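Local coordinates for putative tetR-family transcriptional regulatory protein (Streptomyces coelicolor, PDB 2DG8) that probably acts as a TetR-family transcriptional regulator, binding DNA through a helix-turn-helix motif, at residues His49-Gly52 with Ile53-Leu57; Ala79-Arg82 with Asp83-Arg86; Thr170-Ala173 with Ile174-Thr178. All coordinates share one frame; numbering follows the deposited sequence.

Interaction 1 (His49-Gly52 with Ile53-Leu57); sequences HFTG and IEQLL
Gln55 reaches back from the first turn of helix 53-77 to the loop before it, where it meets Thr51 and Phe50. Its CB packs against Thr51 OG1 at 3.7 Å. With CG anti to the backbone N (chi1 175°) and the chain extended beyond it, the amide lies beside the loop backbone. Gln55 CD is 3.8 Å from Thr51 OG1. OE1 accepts a hydrogen bond from Thr51 N at 3.0 Å. The donor sits above the carbonyl plane of the amide, 44° out of it. OE1 also touches Phe50 CA at 3.2 Å. NE2 passes near Thr51 CG2. A water hydrogen-bonded to Thr51 OG1 accepts from Gln55 N and bridges the two residues a second time.

Gly52 holds the N-cap position, and its O receives Leu56 N at 3.2 Å. Leu56 CD2 stands over the face of the Phe50 ring in a CH-pi contact, 3.5 Å from the centroid and only 7° off the ring normal.

This turn links helix 44-49, probably the DNA-recognition helix, to the long helix 53-77. Phe50 packs on Ile14 and Leu15 of helix 10-25. Leu56 touches Thr18 of that same helix and Ile35 of helix 32-39.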
# COMPACT_ATOMS: atom_id res chain seq x y z
N HIS A 49 -1.75 -31.66 1.57
CA HIS A 49 -2.53 -30.77 0.71
C HIS A 49 -1.75 -29.74 -0.09
O HIS A 49 -2.25 -29.25 -1.10
CB HIS A 49 -3.56 -30.02 1.57
CG HIS A 49 -4.61 -30.90 2.16
ND1 HIS A 49 -5.67 -31.39 1.43
CD2 HIS A 49 -4.74 -31.40 3.41
CE1 HIS A 49 -6.42 -32.15 2.21
NE2 HIS A 49 -5.88 -32.18 3.42
N PHE A 50 -0.55 -29.40 0.36
CA PHE A 50 0.23 -28.38 -0.32
C PHE A 50 1.64 -28.82 -0.68
O PHE A 50 2.35 -29.41 0.14
CB PHE A 50 0.27 -27.12 0.54
CG PHE A 50 -1.08 -26.53 0.81
CD1 PHE A 50 -1.65 -25.64 -0.09
CD2 PHE A 50 -1.80 -26.89 1.95
CE1 PHE A 50 -2.93 -25.13 0.13
CE2 PHE A 50 -3.07 -26.38 2.18
CZ PHE A 50 -3.64 -25.49 1.26
N THR A 51 2.05 -28.51 -1.90
CA THR A 51 3.38 -28.89 -2.39
C THR A 51 4.49 -28.14 -1.67
O THR A 51 5.63 -28.59 -1.63
CB THR A 51 3.51 -28.63 -3.91
OG1 THR A 51 3.40 -27.22 -4.18
CG2 THR A 51 2.42 -29.37 -4.66
N GLY A 52 4.15 -26.98 -1.10
CA GLY A 52 5.15 -26.19 -0.41
C GLY A 52 4.54 -24.88 0.06
O GLY A 52 3.36 -24.62 -0.19
N ILE A 53 5.34 -24.05 0.71
CA ILE A 53 4.87 -22.78 1.25
C ILE A 53 4.40 -21.79 0.18
O ILE A 53 3.49 -21.00 0.42
CB ILE A 53 5.96 -22.09 2.12
CG1 ILE A 53 5.33 -21.56 3.41
CG2 ILE A 53 6.60 -20.93 1.37
CD1 ILE A 53 4.99 -22.65 4.42
N GLU A 54 5.02 -21.85 -1.00
CA GLU A 54 4.65 -20.95 -2.08
C GLU A 54 3.22 -21.20 -2.55
O GLU A 54 2.44 -20.27 -2.66
CB GLU A 54 5.60 -21.07 -3.27
CG GLU A 54 5.35 -19.99 -4.31
CD GLU A 54 6.21 -20.12 -5.55
OE1 GLU A 54 6.57 -19.07 -6.13
OE2 GLU A 54 6.52 -21.26 -5.95
N GLN A 55 2.89 -22.46 -2.83
CA GLN A 55 1.53 -22.76 -3.27
C GLN A 55 0.55 -22.37 -2.16
O GLN A 55 -0.52 -21.82 -2.43
CB GLN A 55 1.37 -24.24 -3.58
CG GLN A 55 -0.06 -24.60 -3.93
CD GLN A 55 -0.25 -26.09 -4.11
OE1 GLN A 55 -0.16 -26.86 -3.15
NE2 GLN A 55 -0.50 -26.51 -5.34
N LEU A 56 0.92 -22.68 -0.92
CA LEU A 56 0.10 -22.37 0.24
C LEU A 56 -0.15 -20.85 0.27
O LEU A 56 -1.29 -20.40 0.35
CB LEU A 56 0.83 -22.83 1.52
CG LEU A 56 0.19 -22.93 2.91
CD1 LEU A 56 0.52 -21.70 3.70
CD2 LEU A 56 -1.33 -23.15 2.81
N LEU A 57 0.92 -20.07 0.18
CA LEU A 57 0.79 -18.62 0.20
C LEU A 57 -0.00 -18.09 -1.00
O LEU A 57 -0.81 -17.17 -0.86
CB LEU A 57 2.17 -17.95 0.23
CG LEU A 57 2.95 -18.06 1.54
CD1 LEU A 57 4.23 -17.27 1.44
CD2 LEU A 57 2.10 -17.54 2.69
O HOH W 1 5.12 -24.80 -3.10

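Interaction 2 (Ala79-Arg82 with Asp83-Arg86); sequences AADR and DEAR
Ala80 N donates to Glu84 OE1 at 2.6 Å, with an N-H...O angle of 153°. The oxygen uses its anti lone pair. Glu84 lays its extended chain back past the carboxylate of Asp81.

Asp81 is the N-cap of helix 82-98. Its CG lies between the backbone N and the carbonyl carbon (chi1 42°), which swings OD2 over the first turn. There OD2 accepts from Glu84 N at 3.3 Å, met from above the carboxylate plane. The carboxylates of Asp81, Asp83 and Glu84 gather here. The N-H groups of the first turn and the positive end of the helix dipole probably offset part of their repulsion.

Arg86 meets one face of the Arg82 guanidinium edge-on with NH1, offset toward the rim, and the two planes are 80° apart. Arg82 NH2 and Arg86 NH1 are 3.2 Å apart, like charges with no bond between them. The Asp83 carboxylate probably eases this through a long salt bridge from OD1 to Arg86 NH2 at 3.6 Å.

The cap follows the turn from helix 53-77. Ala79 O is bonded to His138 NE2, Ala85 rests on His138 and Phe139, and Arg86 NE binds Thr178 OG1 at the end of helix 167-177.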
# COMPACT_ATOMS: atom_id res chain seq x y z
N ALA A 79 -25.49 -1.15 -7.86
CA ALA A 79 -25.65 0.18 -8.46
C ALA A 79 -26.40 0.08 -9.78
O ALA A 79 -26.05 -0.71 -10.65
CB ALA A 79 -24.28 0.83 -8.68
N ALA A 80 -27.43 0.92 -9.93
CA ALA A 80 -28.26 0.94 -11.13
C ALA A 80 -27.72 1.78 -12.29
O ALA A 80 -27.96 1.46 -13.45
CB ALA A 80 -29.67 1.40 -10.76
N ASP A 81 -26.99 2.85 -11.97
CA ASP A 81 -26.44 3.74 -12.98
C ASP A 81 -25.12 4.35 -12.52
O ASP A 81 -24.63 4.03 -11.43
CB ASP A 81 -27.43 4.85 -13.28
CG ASP A 81 -28.09 5.39 -12.03
OD1 ASP A 81 -29.16 4.87 -11.65
OD2 ASP A 81 -27.52 6.31 -11.40
N ARG A 82 -24.56 5.24 -13.34
CA ARG A 82 -23.30 5.91 -13.00
C ARG A 82 -23.39 6.58 -11.63
O ARG A 82 -22.53 6.39 -10.78
CB ARG A 82 -22.95 7.02 -14.01
CG ARG A 82 -22.58 6.60 -15.42
CD ARG A 82 -22.13 7.85 -16.20
NE ARG A 82 -23.00 9.00 -15.92
CZ ARG A 82 -22.73 10.26 -16.26
NH1 ARG A 82 -23.58 11.23 -15.96
NH2 ARG A 82 -21.61 10.56 -16.91
N ASP A 83 -24.44 7.38 -11.44
CA ASP A 83 -24.63 8.09 -10.18
C ASP A 83 -24.59 7.19 -8.96
O ASP A 83 -23.92 7.51 -7.98
CB ASP A 83 -25.93 8.89 -10.20
CG ASP A 83 -25.83 10.16 -11.04
OD1 ASP A 83 -24.84 10.91 -10.89
OD2 ASP A 83 -26.76 10.41 -11.84
N GLU A 84 -25.30 6.06 -9.01
CA GLU A 84 -25.30 5.15 -7.87
C GLU A 84 -23.93 4.49 -7.76
O GLU A 84 -23.45 4.24 -6.67
CB GLU A 84 -26.39 4.08 -8.01
CG GLU A 84 -27.80 4.64 -8.16
CD GLU A 84 -28.88 3.62 -7.82
OE1 GLU A 84 -28.71 2.43 -8.17
OE2 GLU A 84 -29.89 4.01 -7.22
N ALA A 85 -23.31 4.22 -8.90
CA ALA A 85 -21.99 3.60 -8.93
C ALA A 85 -20.97 4.49 -8.23
O ALA A 85 -20.19 4.01 -7.41
CB ALA A 85 -21.55 3.35 -10.37
N ARG A 86 -20.98 5.78 -8.55
CA ARG A 86 -20.06 6.73 -7.94
C ARG A 86 -20.26 6.75 -6.43
O ARG A 86 -19.30 6.77 -5.66
CB ARG A 86 -20.28 8.14 -8.50
CG ARG A 86 -20.02 8.29 -9.98
CD ARG A 86 -20.15 9.74 -10.42
NE ARG A 86 -19.77 9.94 -11.82
CZ ARG A 86 -20.62 9.95 -12.84
NH1 ARG A 86 -20.17 10.14 -14.08
NH2 ARG A 86 -21.93 9.79 -12.63

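Interaction 3 (Thr170-Ala173 with Ile174-Thr178); sequences TLEA and IARIT
The last turns of helix 167-177 carry this contact, in the C-terminal domain of a TetR-type subunit. Four successive i to i+4 backbone bonds run through it, from Ile174 N to Thr170 O up to Ile177 N to Ala173 O at 2.9 Å.

Glu172 OE1 makes a salt bridge with Arg176 NH2 at 3.1 Å, and the carboxylate and guanidinium planes are 28° apart. OE1 also has a weak hydrogen bond to Gln146 NE2 of the second subunit. Bends in the Arg176 chain, chi3 76° among them, bring the guanidinium alongside Glu172. Arg176 NH1 is held by Thr143 OG1 and Ile177 O of the second subunit. With an alanine in place of Glu172 the carboxylate beside Arg176 NH2 is gone, and the guanidinium would probably be less firmly set against the second subunit.

On the buried side, Thr170 CG2 meets Ile174 CD1 at 3.6 Å. Thr170 OG1 is bonded to His165 and His94. At the end, Ile174 O accepts from both Thr178 OG1, at 2.7 Å, and Thr178 N.

Helix 167-177 faces the second subunit, consistent with the four-helix-bundle dimer interface of TetR-family regulators, to which helices 141-159 and 167-177 probably contribute from each subunit.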
# COMPACT_ATOMS: atom_id res chain seq x y z
N THR A 170 -14.09 12.36 -0.77
CA THR A 170 -13.98 11.10 -1.49
C THR A 170 -14.91 11.12 -2.71
O THR A 170 -14.51 10.77 -3.82
CB THR A 170 -14.37 9.88 -0.59
OG1 THR A 170 -13.44 9.75 0.50
CG2 THR A 170 -14.34 8.58 -1.42
N LEU A 171 -16.14 11.57 -2.51
CA LEU A 171 -17.10 11.61 -3.59
C LEU A 171 -16.68 12.56 -4.71
O LEU A 171 -16.89 12.27 -5.88
CB LEU A 171 -18.47 12.01 -3.04
CG LEU A 171 -19.65 11.68 -3.94
CD1 LEU A 171 -19.71 10.17 -4.21
CD2 LEU A 171 -20.93 12.17 -3.27
N GLU A 172 -16.07 13.69 -4.35
CA GLU A 172 -15.63 14.65 -5.36
C GLU A 172 -14.51 14.08 -6.24
O GLU A 172 -14.54 14.25 -7.45
CB GLU A 172 -15.13 15.95 -4.70
CG GLU A 172 -14.94 17.08 -5.71
CD GLU A 172 -14.41 18.35 -5.08
OE1 GLU A 172 -13.21 18.39 -4.71
OE2 GLU A 172 -15.19 19.32 -4.95
N ALA A 173 -13.53 13.43 -5.63
CA ALA A 173 -12.42 12.86 -6.40
C ALA A 173 -12.99 11.83 -7.36
O ALA A 173 -12.60 11.76 -8.53
CB ALA A 173 -11.40 12.20 -5.46
N ILE A 174 -13.91 11.03 -6.87
CA ILE A 174 -14.54 10.02 -7.70
C ILE A 174 -15.28 10.69 -8.86
O ILE A 174 -15.11 10.29 -10.01
CB ILE A 174 -15.50 9.15 -6.85
CG1 ILE A 174 -14.67 8.31 -5.87
CG2 ILE A 174 -16.35 8.28 -7.75
CD1 ILE A 174 -15.44 7.74 -4.71
N ALA A 175 -16.06 11.72 -8.56
CA ALA A 175 -16.80 12.41 -9.61
C ALA A 175 -15.84 12.96 -10.65
O ALA A 175 -16.08 12.85 -11.84
CB ALA A 175 -17.65 13.55 -9.02
N ARG A 176 -14.74 13.56 -10.19
CA ARG A 176 -13.75 14.11 -11.11
C ARG A 176 -13.07 13.06 -12.00
O ARG A 176 -13.02 13.22 -13.22
CB ARG A 176 -12.74 14.95 -10.31
CG ARG A 176 -13.24 16.38 -10.10
CD ARG A 176 -12.84 17.08 -8.79
NE ARG A 176 -11.46 17.54 -8.74
CZ ARG A 176 -11.04 18.61 -8.06
NH1 ARG A 176 -9.76 18.95 -8.08
NH2 ARG A 176 -11.90 19.36 -7.39
N ILE A 177 -12.58 11.96 -11.40
CA ILE A 177 -11.91 10.91 -12.17
C ILE A 177 -12.86 10.24 -13.18
O ILE A 177 -12.44 9.80 -14.25
CB ILE A 177 -11.32 9.82 -11.23
CG1 ILE A 177 -10.10 9.16 -11.87
CG2 ILE A 177 -12.35 8.73 -10.97
CD1 ILE A 177 -8.87 10.04 -11.91
N THR A 178 -14.15 10.16 -12.85
CA THR A 178 -15.12 9.55 -13.74
C THR A 178 -15.82 10.56 -14.66
O THR A 178 -16.93 10.32 -15.15
CB THR A 178 -16.19 8.76 -12.95
OG1 THR A 178 -16.84 9.64 -12.03
CG2 THR A 178 -15.54 7.62 -12.16

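How the interactions relate
Interaction 1 lies at the exit of the helix-turn-helix, in the probable DNA-binding domain. Its centre is about 40 Å from those of interactions 2 and 3, across the centre of the chain. The latter two sit together in the C-terminal domain, where the link from Arg86 to Thr178 joins their helices and Leu171 and Ile174 pack on Arg86 O. Interactions 1 and 2 both start a helix. Interaction 1 is partly buried and pairs a hydrogen bond to a side-chain amide oxygen with a CH-pi contact on a buried ring. Interaction 2 is a surface contact dominated by charged side chains. Interaction 3 is partly buried and lies within one helix. Of the three, it alone touches the second subunit, and there Arg176 hydrogen-bonds across.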